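Transcriptional regulator KdgR (Pseudomonas aeruginosa, PDB 5Y6I) probably binds DNA as an IclR-family transcription factor, with a helix-turn-helix domain joined to a C-terminal GAF-like regulatory domain. Local coordinates at residues G208-A214 / L227-A233; A61-A65 / L76-A80; M91-A97 / I255-M259. All coordinates share one frame; numbering follows the deposited sequence.

Contact 1. Residues G208-A214 / L227-A233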
ATOM      1  N   GLY A 208      25.053  12.114  26.229  1.00105.10           N
ATOM      2  CA  GLY A 208      25.772  13.052  25.404  1.00 97.37           C
ATOM      3  C   GLY A 208      25.429  13.008  23.932  1.00 89.05           C
ATOM      4  O   GLY A 208      25.938  13.841  23.181  1.00 86.64           O
ATOM      5  N   VAL A 209      24.599  12.073  23.470  1.00 90.03           N
ATOM      6  CA  VAL A 209      24.094  12.147  22.099  1.00 92.62           C
ATOM      7  C   VAL A 209      22.583  12.267  22.161  1.00 88.78           C
ATOM      8  O   VAL A 209      21.910  11.484  22.844  1.00 90.81           O
ATOM      9  CB  VAL A 209      24.548  10.970  21.203  1.00 92.57           C
ATOM     10  CG1 VAL A 209      26.007  10.722  21.328  1.00 93.14           C
ATOM     11  CG2 VAL A 209      23.792   9.732  21.409  1.00 91.66           C
ATOM     12  N   GLU A 210      22.062  13.290  21.501  1.00 89.53           N
ATOM     13  CA  GLU A 210      20.638  13.571  21.483  1.00 94.88           C
ATOM     14  C   GLU A 210      20.071  13.228  20.111  1.00100.13           C
ATOM     15  O   GLU A 210      20.657  13.583  19.081  1.00102.90           O
ATOM     16  CB  GLU A 210      20.375  15.034  21.843  1.00 97.61           C
ATOM     17  CG  GLU A 210      20.352  15.319  23.344  1.00112.81           C
ATOM     18  CD  GLU A 210      21.663  15.016  24.038  1.00130.45           C
ATOM     19  OE1 GLU A 210      22.694  14.940  23.340  1.00134.95           O
ATOM     20  OE2 GLU A 210      21.671  14.860  25.285  1.00138.69           O
ATOM     21  N   ALA A 211      18.942  12.526  20.101  1.00 96.80           N
ATOM     22  CA  ALA A 211      18.285  12.135  18.867  1.00 85.85           C
ATOM     23  C   ALA A 211      16.882  12.720  18.813  1.00 89.88           C
ATOM     24  O   ALA A 211      16.343  13.227  19.798  1.00 96.75           O
ATOM     25  CB  ALA A 211      18.232  10.609  18.718  1.00 78.84           C
ATOM     26  N   LEU A 212      16.304  12.653  17.622  1.00 85.83           N
ATOM     27  CA  LEU A 212      14.953  13.120  17.370  1.00 78.01           C
ATOM     28  C   LEU A 212      14.402  12.229  16.275  1.00 76.69           C
ATOM     29  O   LEU A 212      15.124  11.899  15.331  1.00 73.61           O
ATOM     30  CB  LEU A 212      14.941  14.585  16.944  1.00 77.34           C
ATOM     31  CG  LEU A 212      13.625  15.349  17.002  1.00 82.53           C
ATOM     32  CD1 LEU A 212      13.326  15.724  18.444  1.00 93.36           C
ATOM     33  CD2 LEU A 212      13.682  16.586  16.113  1.00 77.39           C
ATOM     34  N   SER A 213      13.139  11.824  16.416  1.00 78.83           N
ATOM     35  CA  SER A 213      12.569  10.778  15.579  1.00 72.23           C
ATOM     36  C   SER A 213      11.112  11.061  15.266  1.00 73.60           C
ATOM     37  O   SER A 213      10.338  11.431  16.156  1.00 72.76           O
ATOM     38  CB  SER A 213      12.652   9.423  16.267  1.00 72.94           C
ATOM     39  OG  SER A 213      13.979   9.133  16.629  1.00 81.61           O
ATOM     40  N   ALA A 214      10.736  10.812  14.010  1.00 70.61           N
ATOM     41  CA  ALA A 214       9.373  10.916  13.526  1.00 68.46           C
ATOM     42  C   ALA A 214       9.092   9.761  12.580  1.00 65.59           C
ATOM     43  O   ALA A 214      10.013   9.236  11.940  1.00 60.50           O
ATOM     44  CB  ALA A 214       9.123  12.240  12.794  1.00 77.18           C
ATOM     45  N   LEU A 227      12.357   8.320  10.596  1.00 71.75           N
ATOM     46  CA  LEU A 227      13.420   9.219  10.182  1.00 68.99           C
ATOM     47  C   LEU A 227      13.845  10.015  11.405  1.00 74.93           C
ATOM     48  O   LEU A 227      13.008  10.403  12.226  1.00 74.00           O
ATOM     49  CB  LEU A 227      12.957  10.146   9.049  1.00 64.11           C
ATOM     50  CG  LEU A 227      14.056  10.668   8.121  1.00 67.09           C
ATOM     51  CD1 LEU A 227      13.438  11.081   6.786  1.00 66.65           C
ATOM     52  CD2 LEU A 227      14.833  11.830   8.730  1.00 62.20           C
ATOM     53  N   THR A 228      15.144  10.269  11.515  1.00 75.58           N
ATOM     54  CA  THR A 228      15.741  10.526  12.814  1.00 80.97           C
ATOM     55  C   THR A 228      16.969  11.408  12.675  1.00 75.31           C
ATOM     56  O   THR A 228      17.828  11.140  11.829  1.00 67.14           O
ATOM     57  CB  THR A 228      16.144   9.205  13.435  1.00 92.09           C
ATOM     58  OG1 THR A 228      16.638   8.403  12.367  1.00103.74           O
ATOM     59  CG2 THR A 228      14.988   8.488  14.021  1.00 89.55           C
ATOM     60  N   VAL A 229      17.070  12.419  13.537  1.00 71.56           N
ATOM     61  CA  VAL A 229      18.199  13.338  13.566  1.00 73.47           C
ATOM     62  C   VAL A 229      18.983  13.098  14.849  1.00 81.98           C
ATOM     63  O   VAL A 229      18.409  12.792  15.901  1.00 83.47           O
ATOM     64  CB  VAL A 229      17.720  14.799  13.477  1.00 71.58           C
ATOM     65  CG1 VAL A 229      18.895  15.778  13.644  1.00 69.14           C
ATOM     66  CG2 VAL A 229      16.986  15.039  12.155  1.00 69.99           C
ATOM     67  N   VAL A 230      20.304  13.247  14.779  1.00 80.12           N
ATOM     68  CA  VAL A 230      21.123  12.827  15.904  1.00 83.50           C
ATOM     69  C   VAL A 230      22.411  13.643  15.941  1.00 95.04           C
ATOM     70  O   VAL A 230      22.912  14.094  14.906  1.00100.46           O
ATOM     71  CB  VAL A 230      21.361  11.298  15.815  1.00 75.89           C
ATOM     72  CG1 VAL A 230      22.078  10.952  14.534  1.00 72.20           C
ATOM     73  CG2 VAL A 230      22.083  10.763  17.044  1.00 75.72           C
ATOM     74  N   GLY A 231      22.928  13.856  17.163  1.00 93.61           N
ATOM     75  CA  GLY A 231      24.058  14.721  17.399  1.00 88.39           C
ATOM     76  C   GLY A 231      24.241  15.056  18.868  1.00 89.12           C
ATOM     77  O   GLY A 231      23.281  15.197  19.620  1.00 88.59           O
ATOM     78  N   PRO A 232      25.492  15.219  19.301  1.00 87.87           N
ATOM     79  CA  PRO A 232      25.755  15.500  20.721  1.00 96.64           C
ATOM     80  C   PRO A 232      25.142  16.815  21.203  1.00104.82           C
ATOM     81  O   PRO A 232      24.870  17.729  20.424  1.00115.43           O
ATOM     82  CB  PRO A 232      27.292  15.551  20.794  1.00 99.14           C
ATOM     83  CG  PRO A 232      27.764  14.790  19.609  1.00 93.90           C
ATOM     84  CD  PRO A 232      26.740  15.092  18.532  1.00 87.82           C
ATOM     85  N   ALA A 233      24.998  16.911  22.537  1.00104.39           N
ATOM     86  CA  ALA A 233      24.174  17.940  23.183  1.00113.60           C
ATOM     87  C   ALA A 233      24.619  19.360  22.851  1.00121.53           C
ATOM     88  O   ALA A 233      23.773  20.255  22.716  1.00126.16           O
ATOM     89  CB  ALA A 233      24.184  17.742  24.704  1.00121.09           C
TER

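Contact 2. Residues A61-A65 / L76-A80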
ATOM      1  N   ALA A  61     -15.775   5.194 -21.461  1.00 73.00           N
ATOM      2  CA  ALA A  61     -15.220   4.396 -22.553  1.00 76.69           C
ATOM      3  C   ALA A  61     -13.890   3.765 -22.161  1.00 85.58           C
ATOM      4  O   ALA A  61     -13.707   2.549 -22.275  1.00 95.25           O
ATOM      5  CB  ALA A  61     -15.039   5.263 -23.799  1.00 73.12           C
ATOM      6  N   SER A  62     -12.946   4.575 -21.681  1.00 84.42           N
ATOM      7  CA  SER A  62     -11.622   4.055 -21.360  1.00 84.55           C
ATOM      8  C   SER A  62     -11.614   3.115 -20.150  1.00 82.97           C
ATOM      9  O   SER A  62     -10.541   2.614 -19.783  1.00 86.41           O
ATOM     10  CB  SER A  62     -10.664   5.220 -21.126  1.00 83.33           C
ATOM     11  OG  SER A  62     -11.162   6.069 -20.111  1.00 86.35           O
ATOM     12  N   GLY A  63     -12.769   2.850 -19.536  1.00 76.18           N
ATOM     13  CA  GLY A  63     -12.841   2.013 -18.362  1.00 73.36           C
ATOM     14  C   GLY A  63     -12.405   2.684 -17.081  1.00 73.64           C
ATOM     15  O   GLY A  63     -12.493   2.059 -16.016  1.00 78.00           O
ATOM     16  N   PHE A  64     -11.930   3.927 -17.146  1.00 67.37           N
ATOM     17  CA  PHE A  64     -11.460   4.622 -15.961  1.00 70.42           C
ATOM     18  C   PHE A  64     -12.601   5.082 -15.069  1.00 72.15           C
ATOM     19  O   PHE A  64     -12.358   5.430 -13.905  1.00 75.10           O
ATOM     20  CB  PHE A  64     -10.558   5.804 -16.365  1.00 66.63           C
ATOM     21  CG  PHE A  64      -9.105   5.416 -16.559  1.00 61.36           C
ATOM     22  CD1 PHE A  64      -8.655   4.959 -17.772  1.00 63.69           C
ATOM     23  CD2 PHE A  64      -8.206   5.486 -15.517  1.00 62.09           C
ATOM     24  CE1 PHE A  64      -7.338   4.585 -17.948  1.00 64.60           C
ATOM     25  CE2 PHE A  64      -6.886   5.110 -15.689  1.00 62.76           C
ATOM     26  CZ  PHE A  64      -6.455   4.659 -16.915  1.00 61.72           C
ATOM     27  N   ALA A  65     -13.836   5.048 -15.574  1.00 70.74           N
ATOM     28  CA  ALA A  65     -15.005   5.384 -14.775  1.00 67.00           C
ATOM     29  C   ALA A  65     -16.175   4.517 -15.213  1.00 75.77           C
ATOM     30  O   ALA A  65     -16.178   3.949 -16.311  1.00 88.87           O
ATOM     31  CB  ALA A  65     -15.348   6.869 -14.883  1.00 56.52           C
ATOM     32  N   LEU A  76     -15.334   5.139  -9.968  1.00 73.07           N
ATOM     33  CA  LEU A  76     -14.114   4.763 -10.656  1.00 65.52           C
ATOM     34  C   LEU A  76     -14.288   3.425 -11.338  1.00 61.41           C
ATOM     35  O   LEU A  76     -14.919   2.513 -10.799  1.00 65.37           O
ATOM     36  CB  LEU A  76     -12.945   4.713  -9.690  1.00 68.07           C
ATOM     37  CG  LEU A  76     -12.653   6.061  -9.049  1.00 72.56           C
ATOM     38  CD1 LEU A  76     -11.929   5.893  -7.713  1.00 70.42           C
ATOM     39  CD2 LEU A  76     -11.844   6.891 -10.010  1.00 71.02           C
ATOM     40  N   GLY A  77     -13.731   3.318 -12.542  1.00 54.10           N
ATOM     41  CA  GLY A  77     -13.747   2.067 -13.264  1.00 54.44           C
ATOM     42  C   GLY A  77     -12.612   1.144 -12.853  1.00 63.32           C
ATOM     43  O   GLY A  77     -11.753   1.474 -12.029  1.00 64.33           O
ATOM     44  N   ARG A  78     -12.622  -0.048 -13.455  1.00 68.42           N
ATOM     45  CA  ARG A  78     -11.568  -1.022 -13.206  1.00 74.17           C
ATOM     46  C   ARG A  78     -10.215  -0.539 -13.713  1.00 78.78           C
ATOM     47  O   ARG A  78      -9.180  -0.913 -13.146  1.00 85.10           O
ATOM     48  CB  ARG A  78     -11.916  -2.359 -13.848  1.00 83.90           C
ATOM     49  CG  ARG A  78     -12.776  -3.265 -13.000  1.00 98.32           C
ATOM     50  CD  ARG A  78     -12.185  -3.513 -11.626  1.00104.23           C
ATOM     51  NE  ARG A  78     -13.239  -3.879 -10.688  1.00113.68           N
ATOM     52  CZ  ARG A  78     -13.977  -2.997 -10.020  1.00117.14           C
ATOM     53  NH1 ARG A  78     -14.928  -3.417  -9.194  1.00124.59           N
ATOM     54  NH2 ARG A  78     -13.771  -1.694 -10.178  1.00111.47           N
ATOM     55  N   GLU A  79     -10.190   0.276 -14.772  1.00 73.44           N
ATOM     56  CA  GLU A  79      -8.923   0.884 -15.174  1.00 70.83           C
ATOM     57  C   GLU A  79      -8.366   1.779 -14.077  1.00 60.40           C
ATOM     58  O   GLU A  79      -7.151   1.825 -13.859  1.00 56.01           O
ATOM     59  CB  GLU A  79      -9.093   1.673 -16.467  1.00 76.08           C
ATOM     60  CG  GLU A  79      -8.973   0.811 -17.693  1.00 81.06           C
ATOM     61  CD  GLU A  79      -7.821  -0.158 -17.577  1.00 91.49           C
ATOM     62  OE1 GLU A  79      -6.716   0.258 -17.148  1.00 97.08           O
ATOM     63  OE2 GLU A  79      -8.023  -1.343 -17.892  1.00 93.51           O
ATOM     64  N   ALA A  80      -9.238   2.498 -13.376  1.00 60.34           N
ATOM     65  CA  ALA A  80      -8.784   3.275 -12.233  1.00 60.81           C
ATOM     66  C   ALA A  80      -8.170   2.366 -11.178  1.00 70.20           C
ATOM     67  O   ALA A  80      -7.127   2.688 -10.595  1.00 73.55           O
ATOM     68  CB  ALA A  80      -9.951   4.075 -11.648  1.00 57.38           C
TER

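Contact 3. Residues M91-A97 / I255-M259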
ATOM      1  N   MET A  91       5.121   1.386  -4.260  1.00 65.27           N
ATOM      2  CA  MET A  91       5.580   2.162  -3.115  1.00 71.75           C
ATOM      3  C   MET A  91       6.911   1.620  -2.601  1.00 72.91           C
ATOM      4  O   MET A  91       7.137   0.407  -2.575  1.00 68.19           O
ATOM      5  CB  MET A  91       4.538   2.126  -2.001  1.00 74.69           C
ATOM      6  CG  MET A  91       3.341   3.020  -2.184  1.00 72.78           C
ATOM      7  SD  MET A  91       2.299   3.018  -0.705  1.00 87.89           S
ATOM      8  CE  MET A  91       1.753   1.319  -0.674  1.00 83.81           C
ATOM      9  N   ASP A  92       7.804   2.537  -2.216  1.00 63.17           N
ATOM     10  CA  ASP A  92       9.115   2.161  -1.678  1.00 66.07           C
ATOM     11  C   ASP A  92       9.638   3.346  -0.868  1.00 66.36           C
ATOM     12  O   ASP A  92      10.160   4.306  -1.439  1.00 66.41           O
ATOM     13  CB  ASP A  92      10.093   1.782  -2.779  1.00 71.90           C
ATOM     14  CG  ASP A  92      11.464   1.442  -2.233  1.00 85.46           C
ATOM     15  OD1 ASP A  92      11.521   0.880  -1.123  1.00 90.79           O
ATOM     16  OD2 ASP A  92      12.482   1.744  -2.891  1.00 89.65           O
ATOM     17  N   VAL A  93       9.505   3.265   0.456  1.00 66.66           N
ATOM     18  CA  VAL A  93       9.972   4.357   1.290  1.00 61.29           C
ATOM     19  C   VAL A  93      11.467   4.567   1.116  1.00 59.81           C
ATOM     20  O   VAL A  93      11.965   5.666   1.350  1.00 62.07           O
ATOM     21  CB  VAL A  93       9.607   4.098   2.764  1.00 57.95           C
ATOM     22  CG1 VAL A  93      10.481   2.996   3.346  1.00 51.42           C
ATOM     23  CG2 VAL A  93       9.696   5.383   3.575  1.00 60.50           C
ATOM     24  N   LEU A  94      12.208   3.547   0.689  1.00 60.56           N
ATOM     25  CA  LEU A  94      13.640   3.753   0.508  1.00 62.59           C
ATOM     26  C   LEU A  94      13.906   4.648  -0.688  1.00 69.77           C
ATOM     27  O   LEU A  94      14.809   5.492  -0.646  1.00 74.41           O
ATOM     28  CB  LEU A  94      14.357   2.416   0.357  1.00 58.30           C
ATOM     29  CG  LEU A  94      14.999   1.954   1.674  1.00 60.58           C
ATOM     30  CD1 LEU A  94      13.984   1.860   2.807  1.00 54.74           C
ATOM     31  CD2 LEU A  94      15.774   0.643   1.512  1.00 63.67           C
ATOM     32  N   LYS A  95      13.114   4.490  -1.755  1.00 68.25           N
ATOM     33  CA  LYS A  95      13.185   5.396  -2.900  1.00 62.18           C
ATOM     34  C   LYS A  95      12.721   6.797  -2.517  1.00 57.72           C
ATOM     35  O   LYS A  95      13.481   7.769  -2.626  1.00 62.50           O
ATOM     36  CB  LYS A  95      12.346   4.839  -4.055  1.00 76.63           C
ATOM     37  CG  LYS A  95      12.254   5.738  -5.307  1.00 88.00           C
ATOM     38  CD  LYS A  95      10.884   6.429  -5.449  1.00 91.19           C
ATOM     39  CE  LYS A  95      11.011   7.757  -6.204  1.00 94.00           C
ATOM     40  NZ  LYS A  95       9.800   8.636  -6.115  1.00 92.46           N
ATOM     41  N   SER A  96      11.481   6.918  -2.026  1.00 55.42           N
ATOM     42  CA  SER A  96      10.892   8.243  -1.829  1.00 56.97           C
ATOM     43  C   SER A  96      11.657   9.066  -0.796  1.00 61.34           C
ATOM     44  O   SER A  96      11.612  10.302  -0.838  1.00 66.26           O
ATOM     45  CB  SER A  96       9.421   8.132  -1.391  1.00 59.16           C
ATOM     46  OG  SER A  96       8.758   7.026  -1.982  1.00 63.30           O
ATOM     47  N   ALA A  97      12.332   8.416   0.153  1.00 60.95           N
ATOM     48  CA  ALA A  97      12.963   9.148   1.248  1.00 64.28           C
ATOM     49  C   ALA A  97      14.367   9.644   0.925  1.00 68.71           C
ATOM     50  O   ALA A  97      14.829  10.602   1.555  1.00 67.04           O
ATOM     51  CB  ALA A  97      13.028   8.277   2.500  1.00 58.77           C
ATOM     52  N   ILE A 255       7.667  13.062   2.749  1.00 61.78           N
ATOM     53  CA  ILE A 255       7.892  11.687   2.306  1.00 59.57           C
ATOM     54  C   ILE A 255       6.592  10.893   2.356  1.00 67.37           C
ATOM     55  O   ILE A 255       6.293  10.107   1.446  1.00 61.29           O
ATOM     56  CB  ILE A 255       8.980  11.016   3.162  1.00 54.87           C
ATOM     57  CG1 ILE A 255      10.288  11.802   3.133  1.00 54.76           C
ATOM     58  CG2 ILE A 255       9.212   9.572   2.712  1.00 51.56           C
ATOM     59  CD1 ILE A 255      11.395  11.139   3.965  1.00 44.19           C
ATOM     60  N   SER A 256       5.797  11.096   3.413  1.00 64.41           N
ATOM     61  CA  SER A 256       4.540  10.376   3.547  1.00 60.92           C
ATOM     62  C   SER A 256       3.599  10.723   2.412  1.00 65.79           C
ATOM     63  O   SER A 256       3.150   9.845   1.668  1.00 65.87           O
ATOM     64  CB  SER A 256       3.877  10.697   4.886  1.00 65.38           C
ATOM     65  OG  SER A 256       4.461   9.950   5.934  1.00 72.06           O
ATOM     66  N   TRP A 257       3.266  12.010   2.288  1.00 67.49           N
ATOM     67  CA  TRP A 257       2.316  12.452   1.274  1.00 62.47           C
ATOM     68  C   TRP A 257       2.761  12.040  -0.121  1.00 68.04           C
ATOM     69  O   TRP A 257       1.921  11.838  -1.005  1.00 67.94           O
ATOM     70  CB  TRP A 257       2.144  13.963   1.379  1.00 64.11           C
ATOM     71  CG  TRP A 257       1.283  14.615   0.348  1.00 70.62           C
ATOM     72  CD1 TRP A 257      -0.005  15.043   0.499  1.00 75.33           C
ATOM     73  CD2 TRP A 257       1.670  14.968  -0.981  1.00 75.97           C
ATOM     74  NE1 TRP A 257      -0.450  15.620  -0.666  1.00 83.15           N
ATOM     75  CE2 TRP A 257       0.562  15.584  -1.591  1.00 81.39           C
ATOM     76  CE3 TRP A 257       2.851  14.808  -1.722  1.00 77.47           C
ATOM     77  CZ2 TRP A 257       0.596  16.043  -2.910  1.00 80.63           C
ATOM     78  CZ3 TRP A 257       2.885  15.255  -3.025  1.00 75.91           C
ATOM     79  CH2 TRP A 257       1.764  15.867  -3.608  1.00 78.80           C
ATOM     80  N   ARG A 258       4.065  11.874  -0.341  1.00 67.63           N
ATOM     81  CA  ARG A 258       4.492  11.392  -1.648  1.00 73.09           C
ATOM     82  C   ARG A 258       4.235   9.904  -1.830  1.00 70.47           C
ATOM     83  O   ARG A 258       4.178   9.431  -2.973  1.00 74.23           O
ATOM     84  CB  ARG A 258       5.967  11.723  -1.873  1.00 80.45           C
ATOM     85  CG  ARG A 258       6.144  13.186  -2.287  1.00 91.92           C
ATOM     86  CD  ARG A 258       7.545  13.738  -2.058  1.00 96.05           C
ATOM     87  NE  ARG A 258       8.572  12.815  -2.519  1.00101.81           N
ATOM     88  CZ  ARG A 258       9.835  13.162  -2.738  1.00104.49           C
ATOM     89  NH1 ARG A 258      10.719  12.259  -3.145  1.00106.60           N
ATOM     90  NH2 ARG A 258      10.208  14.425  -2.563  1.00107.32           N
ATOM     91  N   MET A 259       4.083   9.165  -0.738  1.00 57.20           N
ATOM     92  CA  MET A 259       3.671   7.778  -0.787  1.00 63.10           C
ATOM     93  C   MET A 259       2.154   7.616  -0.742  1.00 54.54           C
ATOM     94  O   MET A 259       1.667   6.494  -0.627  1.00 48.47           O
ATOM     95  CB  MET A 259       4.330   7.011   0.358  1.00 69.93           C
ATOM     96  CG  MET A 259       5.846   7.124   0.315  1.00 76.94           C
ATOM     97  SD  MET A 259       6.681   5.864   1.273  1.00 79.84           S
ATOM     98  CE  MET A 259       6.318   4.456   0.247  1.00 78.99           C
TER

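Contact 1. Residues G208-A214 / L227-A233
L212 and V229 exchange two backbone hydrogen bonds, L212 N to V229 O and V229 N to L212 O, each 2.7 Å long. A second reciprocal pair joins A214 and L227, where A214 N lies 2.9 Å from L227 O with an N-H...O angle of 166°. E210 and G231 form the third, its E210 N to G231 O bond also 2.9 Å. Beyond it A233 N reaches back to G208 O in a longer bond of 3.3 Å. Between these pairs, CA-H...O contacts such as that of A211 CA with V229 O fill the non-hydrogen-bonded positions. The strands 209-214 and 227-232 are thus regular antiparallel neighbours, a hairpin of the five-stranded GAF-like sheet of an IclR C-terminal domain, with 223-232 its middle strand. With E210 CG turned beside its own backbone N (chi1 -83°) and the chain bent at chi2, the carboxylate folds back until OE1 stands 3.5 Å from A233 CB. L212, A214, L227 and V229 line the same face, where helices 93-108 and 244-258 cover them. On the other face, A211 CB meets V230 CG2 at 4.2 Å, S213 OG hydrogen-bonds with S150 OG, and T228 OG1 with F113 O. The polar links across the contact are therefore main-chain bonds; the leucines, with A214 and V229, pack on the two helices, while the buried hydroxyls find partners outside the hairpin.

Contact 2. Residues A61-A65 / L76-A80
A65 and L76 face each other as an antiparallel non-hydrogen-bonded pair, their CA atoms 4.3 Å apart and their side chains diverging. Just beyond, the two segments are tied by G77 N to F64 O, a bond of 2.9 Å that is nearly straight at the hydrogen (171°), although the N-H comes from well above the F64 carbonyl plane, not on a lone pair, with a C=O...N angle of 98°. G63, at positive phi, closes helix 49-61 in a Schellman motif, and its carbonyl is turned toward the start of the next helix. There G63 O accepts from E79 N at 3.2 Å, taking up a first-turn N-H of helix 78-88, for which G77 is the N-cap residue. The same oxygen has G77 CA 3.0 Å away in a CA-H...O contact. The segments frame the base of the wing in a winged helix-turn-helix domain: the chain leaves helix 49-61, runs through the short hairpin of strands 65-67 and 74-76, and returns to enter helix 78-88. E79 points toward the turn and lays its CB over the centre of one face of the F64 ring, a CH-pi contact of 3.6 Å to the centroid. Its CG sits beside the backbone N (chi1 -85°), which sets CG next to S62 O. A80 CB lies 3.6 Å from F64 O and reaches the CD2 side of the ring only loosely. F64 also packs on L26 of helix 18-31 and on T23 of the second subunit, while E79 and A80 meet K27 and V83 of that subunit.

Contact 3. Residues M91-A97 / I255-M259
S96, whose OG rests against CG of M259, grips the carbonyl oxygen of D92 twice: S96 N bonds to D92 O at 3.0 Å, and S96 OG bonds to the same atom at 3.1 Å. The hydroxyl comes from above the carbonyl plane, reaching back along the first turn of helix 93-108. D92 is the N-cap of this helix, its carboxylate accepting weak bonds from the L94 and K95 N-H groups. Here the N-terminal turn of helix 93-108 packs against the C-terminal end of helix 244-258, both lying on one face of the GAF-like sheet of the IclR C-terminal domain. M259 contributes more buried surface than any other residue of the two segments. It lays SD 3.7 Å from V93 CB, and the bend at chi3 (70°) turns CE toward the backbone, 3.4 Å from V93 N, where it also touches M91 CB. M91 passes obliquely over this methyl, its own SD merely lying beside M259 O; it also packs on L81 of the second subunit. V93 and I255 both continue inward onto V216 of strand 209-217. Toward solvent, R258 brings NH1 obliquely to S96 O, but at too poor an angle for a hydrogen bond. Deeper along the helices, I255 CD1 presses on A97 CB at 3.6 Å.

How the contacts relate
From the N terminus, contact 2 comes first: it closes the short wing between helices 49-61 and 78-88 and is complete before the other two begin. Helix 78-88 then leads into helix 93-108, where contact 3 opens; its partner arrives only at the end of helix 244-258, 158 residues on, bringing the two ends of the C-terminal domain together. Contact 1 falls wholly within that long excursion and closes a local hairpin. The two touch, L227 CD1 lying 3.5 Å from I255 CD1, so sheet and helices share one core. Contacts 2 and 3 stay about 13 Å apart at their nearest atoms, yet both meet the second subunit.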